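Diol-dehydratase (Roseburia inulinivorans, PDB 5I2A) is a vitamin B12-independent diol dehydratase of the glycyl radical enzyme family that converts 1,2-propanediol by dehydration. Local coordinates at residues Ile66-Glu71 with Ala238-Glu243; Pro89-Glu94 with Ile278-His283; Tyr566-Leu571 with Gly581-Ala586; Arg223-Ala228 with Val250-Pro255; Glu191-Gly196 with Ser201-Phe206. One frame throughout, in Å; residues are numbered along the deposited sequence.

Interactions 1 and 4 are neighbours, their centres about 13 Å apart: both use helix 238-253, and they touch where Ile66 packs on Tyr224. Interaction 5 lies near the start of helix 200-233, the helix it shares with interaction 4, with about 33 Å between centres. Interaction 2, deeper in the chain, crosses interaction 1 in sequence, since their segments alternate, while interactions 4 and 5 are nested in the loop it closes. Interaction 3 comes last, about 67 Å from the centres of interactions 1 and 4. All five fall within the pyruvate formate lyase-like range. Interactions 1, 4 and 5 join outlying helices and loops; interaction 3 joins a helix pair on the opposite side.

Interaction 1. Residues Ile66-Glu71 with Ala238-Glu243; sequences IIIRPE and AARRQE
Arg240 lays the flat face of its guanidinium over the backbone of Glu71, whose CA stands 3.5 Å above the plane, over its centre. The side chain leaves its helix with CG anti to the backbone N (chi1 179°), then bends at chi2 and runs straight on toward the loop. At the edge of the group, NH2 meets the methyl CG2 of Ile68 at 3.8 Å, a plain van der Waals contact. In the fold, this joins the loop after helix 49-63 to the start of helix 238-253. Arginine suits the place because its face can cover a backbone while its edge bonds: NH1 forms a salt bridge with Glu243 OE1 (3.0 Å), almost in the guanidinium plane, and also bonds to Glu72 O. With an alanine in place of Arg240, Glu72 O and Glu243 OE1 would probably lose this donor and the backbone of Glu71 its cover. The carboxylate of Glu71 turns elsewhere, to Arg17 of helix 14-22, while Arg14 of the same helix binds both Glu71 O and Glu243 OE2.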
# COMPACT_ATOMS: atom_id res chain seq x y z
N ILE A 66 -31.92 2.58 13.08
CA ILE A 66 -32.69 3.19 12.02
C ILE A 66 -34.00 3.71 12.60
O ILE A 66 -34.40 3.32 13.70
CB ILE A 66 -32.99 2.20 10.88
CG1 ILE A 66 -33.88 1.06 11.39
CG2 ILE A 66 -31.69 1.68 10.25
CD1 ILE A 66 -34.46 0.22 10.28
N ILE A 67 -34.63 4.61 11.87
CA ILE A 67 -35.87 5.22 12.31
C ILE A 67 -36.65 5.68 11.09
O ILE A 67 -36.07 6.04 10.08
CB ILE A 67 -35.61 6.41 13.28
CG1 ILE A 67 -36.91 6.97 13.85
CG2 ILE A 67 -34.81 7.52 12.59
CD1 ILE A 67 -36.69 7.94 15.00
N ILE A 68 -37.98 5.59 11.16
CA ILE A 68 -38.84 6.19 10.16
C ILE A 68 -39.52 7.37 10.82
O ILE A 68 -40.23 7.20 11.81
CB ILE A 68 -39.87 5.19 9.61
CG1 ILE A 68 -39.14 4.08 8.86
CG2 ILE A 68 -40.92 5.88 8.72
CD1 ILE A 68 -40.06 3.08 8.15
N ARG A 69 -39.28 8.57 10.30
CA ARG A 69 -39.76 9.78 10.96
C ARG A 69 -41.25 9.97 10.62
O ARG A 69 -41.72 9.43 9.63
CB ARG A 69 -38.92 11.00 10.54
CG ARG A 69 -37.39 10.79 10.62
CD ARG A 69 -36.68 12.13 10.73
NE ARG A 69 -35.22 12.03 10.67
CZ ARG A 69 -34.46 11.60 11.68
NH1 ARG A 69 -35.01 11.19 12.83
NH2 ARG A 69 -33.15 11.56 11.53
N PRO A 70 -41.98 10.71 11.47
CA PRO A 70 -43.43 10.87 11.25
C PRO A 70 -43.75 11.35 9.84
O PRO A 70 -43.15 12.32 9.37
CB PRO A 70 -43.83 11.92 12.30
CG PRO A 70 -42.82 11.73 13.41
CD PRO A 70 -41.53 11.40 12.69
N GLU A 71 -44.62 10.60 9.16
CA GLU A 71 -45.17 10.96 7.85
C GLU A 71 -44.19 10.83 6.67
O GLU A 71 -44.55 11.15 5.55
CB GLU A 71 -45.71 12.40 7.88
CG GLU A 71 -46.87 12.61 8.86
CD GLU A 71 -47.61 13.91 8.63
OE1 GLU A 71 -48.44 13.96 7.71
OE2 GLU A 71 -47.35 14.88 9.36
N ALA A 238 -55.64 4.75 9.22
CA ALA A 238 -55.75 3.82 8.10
C ALA A 238 -54.92 4.26 6.90
O ALA A 238 -54.32 3.41 6.23
CB ALA A 238 -57.20 3.65 7.70
N ALA A 239 -54.90 5.55 6.61
CA ALA A 239 -54.17 6.05 5.45
C ALA A 239 -52.65 5.91 5.64
O ALA A 239 -51.95 5.49 4.74
CB ALA A 239 -54.54 7.49 5.15
N ARG A 240 -52.16 6.26 6.83
CA ARG A 240 -50.74 6.16 7.14
C ARG A 240 -50.28 4.70 7.12
O ARG A 240 -49.20 4.39 6.61
CB ARG A 240 -50.43 6.79 8.50
CG ARG A 240 -48.96 6.71 8.92
CD ARG A 240 -48.03 7.31 7.86
NE ARG A 240 -46.62 7.22 8.23
CZ ARG A 240 -45.61 7.43 7.39
NH1 ARG A 240 -45.86 7.75 6.13
NH2 ARG A 240 -44.36 7.33 7.81
N ARG A 241 -51.10 3.81 7.68
CA ARG A 241 -50.83 2.39 7.64
C ARG A 241 -50.57 1.92 6.22
O ARG A 241 -49.60 1.21 5.97
CB ARG A 241 -51.99 1.59 8.25
CG ARG A 241 -51.88 0.09 8.01
CD ARG A 241 -52.83 -0.70 8.90
NE ARG A 241 -52.53 -2.12 8.86
CZ ARG A 241 -52.94 -2.95 7.90
NH1 ARG A 241 -53.70 -2.49 6.91
NH2 ARG A 241 -52.60 -4.24 7.93
N GLN A 242 -51.41 2.34 5.28
CA GLN A 242 -51.17 2.01 3.87
C GLN A 242 -49.86 2.60 3.36
O GLN A 242 -49.20 1.99 2.52
CB GLN A 242 -52.32 2.49 2.99
CG GLN A 242 -53.58 1.64 3.10
CD GLN A 242 -53.29 0.15 3.03
OE1 GLN A 242 -52.63 -0.32 2.10
NE2 GLN A 242 -53.76 -0.59 4.02
N GLU A 243 -49.50 3.79 3.83
CA GLU A 243 -48.26 4.42 3.40
C GLU A 243 -47.09 3.57 3.87
O GLU A 243 -46.16 3.31 3.11
CB GLU A 243 -48.15 5.86 3.92
CG GLU A 243 -49.07 6.83 3.18
CD GLU A 243 -49.05 8.23 3.75
OE1 GLU A 243 -48.40 8.44 4.79
OE2 GLU A 243 -49.67 9.14 3.16

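Interaction 2. Residues Pro89-Glu94 with Ile278-His283; sequences PEFSYE and IESSGH. With EDO (1,2-ethanediol), chain C.
Glu90 reaches the end of helix 262-279 through a water, which donates to Glu90 OE1 (2.7 Å) and to Glu279 O (2.9 Å), while Arg33 forms a salt bridge with the same carboxylate oxygen. Beyond that helix end comes an ST turn: Ser280 OG, anti to its own N (chi1 172°), reaches forward and accepts from Gly282 N at 3.2 Å, nearly straight (170°). Next, Phe91 carries the direct contact. One face of its ring is covered by Glu90 CG, and its CZ lies 3.7 Å from Ser280 OG; CD2 meets Ser281 OG at 3.4 Å. That second hydroxyl is held by Asn162 and Gly163, so it can be buried against an aromatic ring. An alanine in place of Ser280 is likely to leave Gly282 N without its acceptor, loosening the turn. Farther on, an ethanediol, probably from crystallisation, is also bonded by His166, Glu440 and Asp452, consistent with a diol-binding pocket; His283 NE2 donates to its O2 at 2.8 Å, with the oxygen in the ring plane.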
# COMPACT_ATOMS: atom_id res chain seq x y z
N PRO A 89 -14.03 8.43 12.98
CA PRO A 89 -12.70 8.42 13.58
C PRO A 89 -11.62 7.83 12.67
O PRO A 89 -10.44 8.03 12.96
CB PRO A 89 -12.88 7.54 14.83
CG PRO A 89 -14.00 6.63 14.48
CD PRO A 89 -14.95 7.48 13.65
N GLU A 90 -12.00 7.13 11.61
CA GLU A 90 -11.01 6.60 10.67
C GLU A 90 -10.22 7.74 10.00
O GLU A 90 -9.10 7.54 9.54
CB GLU A 90 -11.67 5.71 9.60
CG GLU A 90 -12.59 6.44 8.61
CD GLU A 90 -14.07 6.38 9.01
OE1 GLU A 90 -14.93 6.23 8.12
OE2 GLU A 90 -14.38 6.50 10.21
N PHE A 91 -10.80 8.93 9.96
CA PHE A 91 -10.11 10.08 9.37
C PHE A 91 -9.45 10.92 10.45
O PHE A 91 -8.26 11.18 10.37
CB PHE A 91 -11.07 10.93 8.52
CG PHE A 91 -11.74 10.15 7.43
CD1 PHE A 91 -11.01 9.62 6.38
CD2 PHE A 91 -13.11 9.91 7.46
CE1 PHE A 91 -11.62 8.87 5.37
CE2 PHE A 91 -13.74 9.17 6.47
CZ PHE A 91 -13.00 8.65 5.42
N SER A 92 -10.22 11.33 11.45
CA SER A 92 -9.69 12.06 12.60
C SER A 92 -10.72 12.09 13.72
O SER A 92 -11.91 11.87 13.48
CB SER A 92 -9.30 13.49 12.23
OG SER A 92 -10.46 14.26 11.96
N TYR A 93 -10.27 12.36 14.94
CA TYR A 93 -11.20 12.47 16.07
C TYR A 93 -10.68 13.36 17.20
O TYR A 93 -11.47 13.79 18.04
CB TYR A 93 -11.51 11.09 16.64
CG TYR A 93 -10.31 10.46 17.29
CD1 TYR A 93 -10.00 10.72 18.63
CD2 TYR A 93 -9.47 9.61 16.57
CE1 TYR A 93 -8.88 10.15 19.23
CE2 TYR A 93 -8.34 9.04 17.17
CZ TYR A 93 -8.06 9.31 18.49
OH TYR A 93 -6.96 8.76 19.10
N GLU A 94 -9.37 13.59 17.27
CA GLU A 94 -8.83 14.36 18.38
C GLU A 94 -9.46 15.75 18.45
O GLU A 94 -9.68 16.26 19.54
CB GLU A 94 -7.30 14.45 18.32
CG GLU A 94 -6.63 13.15 18.78
CD GLU A 94 -5.11 13.18 18.73
OE1 GLU A 94 -4.53 14.24 18.43
OE2 GLU A 94 -4.50 12.13 18.99
N ILE A 278 -22.63 7.45 4.79
CA ILE A 278 -22.31 6.59 5.92
C ILE A 278 -20.94 5.93 5.67
O ILE A 278 -20.11 5.86 6.56
CB ILE A 278 -23.40 5.51 6.12
CG1 ILE A 278 -24.70 6.16 6.60
CG2 ILE A 278 -22.94 4.43 7.10
CD1 ILE A 278 -25.85 5.16 6.72
N GLU A 279 -20.71 5.47 4.44
CA GLU A 279 -19.44 4.84 4.07
C GLU A 279 -18.28 5.78 4.32
O GLU A 279 -17.26 5.38 4.84
CB GLU A 279 -19.43 4.38 2.60
CG GLU A 279 -18.16 3.58 2.28
CD GLU A 279 -18.02 3.18 0.81
OE1 GLU A 279 -18.48 3.94 -0.08
OE2 GLU A 279 -17.46 2.08 0.56
N SER A 280 -18.46 7.05 3.94
CA SER A 280 -17.45 8.07 4.15
C SER A 280 -18.10 9.41 4.49
O SER A 280 -19.21 9.68 4.07
CB SER A 280 -16.57 8.23 2.90
OG SER A 280 -15.72 9.34 3.03
N SER A 281 -17.38 10.25 5.23
CA SER A 281 -17.87 11.60 5.57
C SER A 281 -17.57 12.66 4.51
O SER A 281 -17.82 13.84 4.74
CB SER A 281 -17.28 12.05 6.91
OG SER A 281 -15.88 11.87 6.92
N GLY A 282 -17.01 12.25 3.38
CA GLY A 282 -16.82 13.19 2.28
C GLY A 282 -18.15 13.86 1.94
O GLY A 282 -19.18 13.19 1.86
N HIS A 283 -18.16 15.18 1.82
CA HIS A 283 -19.39 15.84 1.40
C HIS A 283 -19.34 16.15 -0.11
O HIS A 283 -18.55 15.55 -0.83
CB HIS A 283 -19.68 17.09 2.25
CG HIS A 283 -18.65 18.17 2.16
ND1 HIS A 283 -17.91 18.60 3.26
CD2 HIS A 283 -18.25 18.94 1.12
CE1 HIS A 283 -17.11 19.58 2.88
NE2 HIS A 283 -17.29 19.80 1.60
C1 EDO C . -17.38 22.51 -2.53
O1 EDO C . -17.54 21.30 -3.26
C2 EDO C . -17.51 22.18 -1.04
O2 EDO C . -16.40 21.40 -0.57
O HOH W 1 -14.47 5.67 5.52

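Interaction 3. Residues Tyr566-Leu571 with Gly581-Ala586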
# COMPACT_ATOMS: atom_id res chain seq x y z
N TYR A 566 -2.61 47.18 -8.65
CA TYR A 566 -2.89 48.45 -9.31
C TYR A 566 -2.44 49.65 -8.44
O TYR A 566 -1.80 50.56 -8.93
CB TYR A 566 -4.38 48.58 -9.64
CG TYR A 566 -4.70 49.81 -10.45
CD1 TYR A 566 -4.42 49.86 -11.81
CD2 TYR A 566 -5.24 50.94 -9.85
CE1 TYR A 566 -4.70 50.99 -12.56
CE2 TYR A 566 -5.52 52.07 -10.59
CZ TYR A 566 -5.25 52.09 -11.94
OH TYR A 566 -5.52 53.22 -12.67
N THR A 567 -2.78 49.63 -7.16
CA THR A 567 -2.28 50.62 -6.21
C THR A 567 -0.75 50.79 -6.31
O THR A 567 -0.23 51.91 -6.43
CB THR A 567 -2.63 50.25 -4.79
OG1 THR A 567 -4.02 50.47 -4.57
CG2 THR A 567 -1.81 51.07 -3.78
N ILE A 568 -0.05 49.67 -6.28
CA ILE A 568 1.40 49.66 -6.28
C ILE A 568 1.95 50.21 -7.59
O ILE A 568 2.84 51.05 -7.59
CB ILE A 568 1.95 48.25 -6.04
CG1 ILE A 568 1.58 47.80 -4.63
CG2 ILE A 568 3.47 48.21 -6.24
CD1 ILE A 568 1.60 46.31 -4.44
N LYS A 569 1.38 49.75 -8.70
CA LYS A 569 1.79 50.20 -10.01
C LYS A 569 1.58 51.71 -10.19
O LYS A 569 2.49 52.40 -10.64
CB LYS A 569 1.05 49.43 -11.10
CG LYS A 569 1.54 49.71 -12.50
CD LYS A 569 0.56 49.18 -13.53
CE LYS A 569 1.21 49.06 -14.91
NZ LYS A 569 0.20 49.01 -15.99
N LYS A 570 0.40 52.20 -9.83
CA LYS A 570 0.05 53.62 -10.01
C LYS A 570 0.67 54.58 -9.01
O LYS A 570 1.37 55.51 -9.39
CB LYS A 570 -1.46 53.80 -9.96
CG LYS A 570 -2.17 53.37 -11.21
CD LYS A 570 -1.64 54.10 -12.42
CE LYS A 570 -2.33 53.60 -13.66
NZ LYS A 570 -1.71 54.12 -14.91
N LEU A 571 0.42 54.35 -7.72
CA LEU A 571 0.82 55.32 -6.70
C LEU A 571 2.28 55.22 -6.28
O LEU A 571 2.85 56.22 -5.85
CB LEU A 571 -0.07 55.17 -5.47
CG LEU A 571 -1.56 55.33 -5.73
CD1 LEU A 571 -2.32 55.37 -4.43
CD2 LEU A 571 -1.80 56.60 -6.54
N GLY A 581 8.29 52.38 1.01
CA GLY A 581 8.46 52.27 2.45
C GLY A 581 7.25 52.77 3.22
O GLY A 581 6.89 52.19 4.24
N GLU A 582 6.64 53.85 2.74
CA GLU A 582 5.42 54.37 3.34
C GLU A 582 4.28 53.37 3.25
O GLU A 582 3.55 53.14 4.22
CB GLU A 582 4.98 55.66 2.65
CG GLU A 582 5.81 56.86 2.96
CD GLU A 582 5.22 58.11 2.34
OE1 GLU A 582 4.73 58.96 3.11
OE2 GLU A 582 5.24 58.23 1.09
N LEU A 583 4.12 52.80 2.06
CA LEU A 583 3.07 51.82 1.82
C LEU A 583 3.27 50.64 2.75
O LEU A 583 2.35 50.24 3.43
CB LEU A 583 3.06 51.38 0.35
CG LEU A 583 1.92 50.42 -0.01
CD1 LEU A 583 0.57 51.01 0.43
CD2 LEU A 583 1.92 50.10 -1.51
N LYS A 584 4.50 50.13 2.79
CA LYS A 584 4.81 48.97 3.63
C LYS A 584 4.47 49.25 5.08
O LYS A 584 3.88 48.43 5.77
CB LYS A 584 6.28 48.58 3.50
CG LYS A 584 6.67 47.41 4.42
CD LYS A 584 8.15 47.10 4.34
CE LYS A 584 8.57 46.06 5.39
NZ LYS A 584 10.03 45.80 5.26
N LYS A 585 4.84 50.43 5.54
CA LYS A 585 4.67 50.77 6.93
C LYS A 585 3.18 51.09 7.21
O LYS A 585 2.65 50.70 8.24
CB LYS A 585 5.61 51.93 7.28
CG LYS A 585 5.58 52.44 8.70
CD LYS A 585 5.92 51.42 9.76
CE LYS A 585 6.21 52.13 11.08
NZ LYS A 585 5.04 52.97 11.49
N ALA A 586 2.51 51.74 6.27
CA ALA A 586 1.07 51.99 6.42
C ALA A 586 0.29 50.67 6.57
O ALA A 586 -0.61 50.56 7.40
CB ALA A 586 0.53 52.80 5.24
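Within these segments of two consecutive helices, 558-574 and 580-588, the nearest CA atoms are those of Ile568 and Leu583, 8.5 Å apart. The two segments run in broadly opposite directions, inclined to one another, and the first contains a wider pi-type turn at 568-571. At this separation the gap is bridged by a branched leucine: Leu583, pointing toward the other helix, holds CG anti to its own N (chi1 -176°) and thereby reaches out with CD2. That methyl meets Ile568 CG1 at 3.9 Å, the two side chains crossing at about a right angle. It also comes to 4.5 Å from the methyl CG2 of Thr567, a looser approach. Threonine suits this border because its two branches serve different ends: the methyl turns to Leu583, while OG1 bonds to Pro710 O. Leu583 packs on Val572 as well, and Ile568 on Phe573. Helix 637-651 adds Ile650, which touches Thr567 and Leu571, so the apolar side chains are buried among three helices. Lys569 and Lys570 form salt bridges with Glu662 of helix 661-678. Two successive helices with a short connection, inclined and roughly antiparallel, make an alpha-alpha hairpin, here backed on its apolar side by helix 637-651.

Interaction 4. Residues Arg223-Ala228 with Val250-Pro255; sequences RYAKMA and VCKNVP
Ala225 and Cys251 bring helices 200-233 and 238-253, which run roughly antiparallel here, to within 5.1 Å at their CA atoms. Small residues allow so close an approach. Ala225 directs its single methyl at the other helix, where CB lies 3.8 Å from Cys251 CB and equally near Lys252 CG, settling between the two neighbouring side chains. Cys251 fits the same narrow space: its CB also comes to 3.8 Å from Ala225 N, and its SG, placed beside its own backbone N by a chi1 of -67°, touches Tyr224 CB at 4.0 Å. Phe271 of helix 262-279 packs on the cysteine as well. From this root the tyrosine leads away, its hydroxyl bonded to Ser77 N and to Tyr220 OH, with the Tyr220 ring meeting it edge-to-face. Lys252, at the exposed margin, lays its aliphatic stem against Ala225 and bends at chi4; NZ then forms a salt bridge with Glu229 farther along the first helix. The chemistry is therefore graded from inside to outside: a small apolar and thiol interface allows the close spacing of this helical hairpin, and an ion pair at the solvent side fastens it without placing charge in the buried part.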
# COMPACT_ATOMS: atom_id res chain seq x y z
N ARG A 223 -33.92 -3.72 6.29
CA ARG A 223 -34.18 -3.34 7.67
C ARG A 223 -35.33 -2.32 7.74
O ARG A 223 -36.14 -2.35 8.66
CB ARG A 223 -32.92 -2.79 8.35
CG ARG A 223 -31.81 -3.83 8.53
CD ARG A 223 -30.62 -3.23 9.24
NE ARG A 223 -30.96 -2.82 10.60
CZ ARG A 223 -30.35 -1.84 11.25
NH1 ARG A 223 -29.36 -1.17 10.68
NH2 ARG A 223 -30.73 -1.53 12.48
N TYR A 224 -35.39 -1.42 6.76
CA TYR A 224 -36.46 -0.43 6.72
C TYR A 224 -37.80 -1.07 6.36
O TYR A 224 -38.83 -0.69 6.90
CB TYR A 224 -36.12 0.71 5.74
CG TYR A 224 -35.22 1.73 6.40
CD1 TYR A 224 -35.75 2.78 7.14
CD2 TYR A 224 -33.84 1.61 6.33
CE1 TYR A 224 -34.93 3.70 7.77
CE2 TYR A 224 -33.00 2.52 6.96
CZ TYR A 224 -33.54 3.55 7.68
OH TYR A 224 -32.71 4.45 8.30
N ALA A 225 -37.78 -2.03 5.44
CA ALA A 225 -38.99 -2.76 5.08
C ALA A 225 -39.57 -3.45 6.32
O ALA A 225 -40.78 -3.39 6.57
CB ALA A 225 -38.70 -3.76 4.00
N LYS A 226 -38.70 -4.06 7.11
CA LYS A 226 -39.11 -4.74 8.32
C LYS A 226 -39.67 -3.74 9.32
O LYS A 226 -40.71 -3.99 9.92
CB LYS A 226 -37.95 -5.51 8.95
CG LYS A 226 -38.31 -6.23 10.24
CD LYS A 226 -37.11 -6.98 10.79
CE LYS A 226 -37.24 -7.26 12.28
NZ LYS A 226 -35.95 -7.77 12.85
N MET A 227 -38.99 -2.62 9.50
CA MET A 227 -39.46 -1.61 10.43
C MET A 227 -40.81 -1.05 9.97
O MET A 227 -41.71 -0.85 10.78
CB MET A 227 -38.45 -0.48 10.60
CG MET A 227 -38.97 0.66 11.47
SD MET A 227 -37.71 1.76 12.12
CE MET A 227 -36.96 0.71 13.36
N ALA A 228 -40.96 -0.82 8.67
CA ALA A 228 -42.20 -0.27 8.16
C ALA A 228 -43.37 -1.23 8.42
O ALA A 228 -44.46 -0.80 8.77
CB ALA A 228 -42.09 0.03 6.69
N VAL A 250 -41.69 -1.22 -1.23
CA VAL A 250 -40.66 -0.51 -1.99
C VAL A 250 -39.25 -0.93 -1.52
O VAL A 250 -38.40 -1.26 -2.32
CB VAL A 250 -40.83 1.02 -1.86
CG1 VAL A 250 -39.57 1.74 -2.31
CG2 VAL A 250 -42.05 1.48 -2.67
N CYS A 251 -39.04 -0.93 -0.21
CA CYS A 251 -37.71 -1.21 0.34
C CYS A 251 -37.28 -2.67 0.18
O CYS A 251 -36.09 -2.98 0.29
CB CYS A 251 -37.64 -0.81 1.80
SG CYS A 251 -37.77 0.98 2.06
N LYS A 252 -38.24 -3.56 -0.07
CA LYS A 252 -37.90 -4.94 -0.40
C LYS A 252 -37.42 -5.08 -1.84
O LYS A 252 -36.80 -6.08 -2.18
CB LYS A 252 -39.09 -5.88 -0.19
CG LYS A 252 -39.42 -6.23 1.24
CD LYS A 252 -40.62 -7.17 1.26
CE LYS A 252 -41.31 -7.20 2.60
NZ LYS A 252 -40.54 -7.97 3.62
N ASN A 253 -37.73 -4.11 -2.68
CA ASN A 253 -37.33 -4.18 -4.09
C ASN A 253 -36.09 -3.35 -4.41
O ASN A 253 -35.26 -3.77 -5.20
CB ASN A 253 -38.48 -3.75 -5.01
CG ASN A 253 -38.34 -4.33 -6.42
OD1 ASN A 253 -38.31 -5.55 -6.59
ND2 ASN A 253 -38.28 -3.47 -7.43
N VAL A 254 -35.98 -2.16 -3.82
CA VAL A 254 -34.87 -1.27 -4.16
C VAL A 254 -33.99 -0.97 -2.94
O VAL A 254 -34.48 -0.90 -1.82
CB VAL A 254 -35.36 0.05 -4.83
CG1 VAL A 254 -36.02 -0.23 -6.18
CG2 VAL A 254 -36.28 0.83 -3.92
N PRO A 255 -32.69 -0.79 -3.15
CA PRO A 255 -32.03 -0.72 -4.45
C PRO A 255 -31.49 -2.06 -4.97
O PRO A 255 -30.70 -2.04 -5.91
CB PRO A 255 -30.89 0.26 -4.19
CG PRO A 255 -30.50 -0.04 -2.81
CD PRO A 255 -31.75 -0.46 -2.07

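Interaction 5. Residues Glu191-Gly196 with Ser201-Phe206; sequences ENCHFG and STKMCF
Cys193 inserts its side chain between Lys203 and Met204, two adjacent residues on the first turns of helix 200-233. It belongs to the loop that joins helix 171-190 to that helix, so the loop between two successive helices folds back on the second. Against one neighbour the cysteine offers CB, which lies 3.9 Å from Met204 SD; the methionine chain bends at chi2 and chi3, curling its flexible thioether round to the loop. Against the other it offers sulfur, lying alongside the aliphatic part of Lys203. That chain starts anti to its N (chi1 175°) and stays extended, carrying NZ past the cysteine to a salt bridge with Glu189 and a bond to Lys536 O. Lysine thus serves both as apolar wall and as charged tether, while cysteine is small enough to fit between the two side chains. Farther along the loop, Phe195 O and Gly196 N bond to Asn509 and Glu505 of the second subunit, which places the contact next to the dimer interface. Cys193 SG stands 3.6 Å from both CD and CE of Lys203.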
# COMPACT_ATOMS: atom_id res chain seq x y z
N GLU A 191 -14.58 -13.39 -13.58
CA GLU A 191 -14.32 -14.46 -14.54
C GLU A 191 -13.11 -14.17 -15.43
O GLU A 191 -12.51 -15.09 -15.96
CB GLU A 191 -15.55 -14.72 -15.40
CG GLU A 191 -16.64 -15.46 -14.66
CD GLU A 191 -17.98 -15.48 -15.39
OE1 GLU A 191 -19.02 -15.62 -14.71
OE2 GLU A 191 -18.00 -15.35 -16.63
N ASN A 192 -12.77 -12.89 -15.59
CA ASN A 192 -11.57 -12.53 -16.34
C ASN A 192 -10.27 -12.70 -15.54
O ASN A 192 -9.19 -12.55 -16.09
CB ASN A 192 -11.66 -11.09 -16.84
CG ASN A 192 -12.79 -10.87 -17.83
OD1 ASN A 192 -13.13 -11.76 -18.61
ND2 ASN A 192 -13.37 -9.67 -17.81
N CYS A 193 -10.38 -12.97 -14.24
CA CYS A 193 -9.20 -13.10 -13.38
C CYS A 193 -8.80 -14.57 -13.20
O CYS A 193 -9.64 -15.41 -12.90
CB CYS A 193 -9.46 -12.47 -12.01
SG CYS A 193 -10.13 -10.80 -12.09
N HIS A 194 -7.52 -14.86 -13.37
CA HIS A 194 -7.01 -16.22 -13.18
C HIS A 194 -6.03 -16.27 -12.02
O HIS A 194 -5.29 -15.32 -11.80
CB HIS A 194 -6.35 -16.73 -14.46
CG HIS A 194 -7.27 -16.72 -15.64
ND1 HIS A 194 -8.30 -17.62 -15.79
CD2 HIS A 194 -7.35 -15.88 -16.69
CE1 HIS A 194 -8.96 -17.36 -16.90
NE2 HIS A 194 -8.40 -16.30 -17.47
N PHE A 195 -6.06 -17.38 -11.28
CA PHE A 195 -5.30 -17.55 -10.04
C PHE A 195 -3.86 -17.03 -10.11
O PHE A 195 -3.36 -16.45 -9.16
CB PHE A 195 -5.28 -19.04 -9.64
CG PHE A 195 -6.64 -19.60 -9.27
CD1 PHE A 195 -7.43 -18.97 -8.32
CD2 PHE A 195 -7.12 -20.75 -9.88
CE1 PHE A 195 -8.67 -19.48 -7.98
CE2 PHE A 195 -8.36 -21.27 -9.54
CZ PHE A 195 -9.14 -20.64 -8.59
N GLY A 196 -3.21 -17.22 -11.27
CA GLY A 196 -1.82 -16.86 -11.45
C GLY A 196 -1.53 -15.44 -11.92
O GLY A 196 -0.37 -15.06 -12.02
N SER A 201 -4.55 -11.34 -6.41
CA SER A 201 -4.85 -11.18 -4.99
C SER A 201 -5.57 -9.85 -4.68
O SER A 201 -6.56 -9.82 -3.96
CB SER A 201 -3.58 -11.27 -4.14
OG SER A 201 -3.08 -12.59 -4.08
N THR A 202 -5.05 -8.76 -5.23
CA THR A 202 -5.55 -7.44 -4.91
C THR A 202 -6.82 -7.12 -5.70
O THR A 202 -7.74 -6.51 -5.17
CB THR A 202 -4.49 -6.36 -5.18
OG1 THR A 202 -3.96 -6.53 -6.50
CG2 THR A 202 -3.34 -6.46 -4.14
N LYS A 203 -6.86 -7.52 -6.97
CA LYS A 203 -8.05 -7.29 -7.78
C LYS A 203 -9.23 -8.05 -7.19
O LYS A 203 -10.32 -7.49 -7.02
CB LYS A 203 -7.83 -7.71 -9.25
CG LYS A 203 -9.09 -7.61 -10.12
CD LYS A 203 -8.77 -7.53 -11.62
CE LYS A 203 -10.04 -7.23 -12.44
NZ LYS A 203 -9.80 -7.21 -13.93
N MET A 204 -9.03 -9.32 -6.88
CA MET A 204 -10.13 -10.15 -6.41
C MET A 204 -10.56 -9.72 -5.02
O MET A 204 -11.74 -9.75 -4.73
CB MET A 204 -9.75 -11.64 -6.41
CG MET A 204 -9.71 -12.25 -7.81
SD MET A 204 -11.36 -12.27 -8.58
CE MET A 204 -12.28 -13.00 -7.25
N CYS A 205 -9.63 -9.30 -4.17
CA CYS A 205 -10.03 -8.78 -2.87
C CYS A 205 -10.96 -7.55 -3.03
O CYS A 205 -11.97 -7.43 -2.34
CB CYS A 205 -8.81 -8.40 -2.02
SG CYS A 205 -9.21 -7.98 -0.30
N PHE A 206 -10.60 -6.64 -3.93
CA PHE A 206 -11.41 -5.44 -4.18
C PHE A 206 -12.79 -5.82 -4.71
O PHE A 206 -13.80 -5.31 -4.24
CB PHE A 206 -10.70 -4.51 -5.16
CG PHE A 206 -11.52 -3.33 -5.58
CD1 PHE A 206 -11.82 -2.31 -4.69
CD2 PHE A 206 -12.01 -3.25 -6.88
CE1 PHE A 206 -12.59 -1.23 -5.09
CE2 PHE A 206 -12.77 -2.16 -7.28
CZ PHE A 206 -13.06 -1.15 -6.38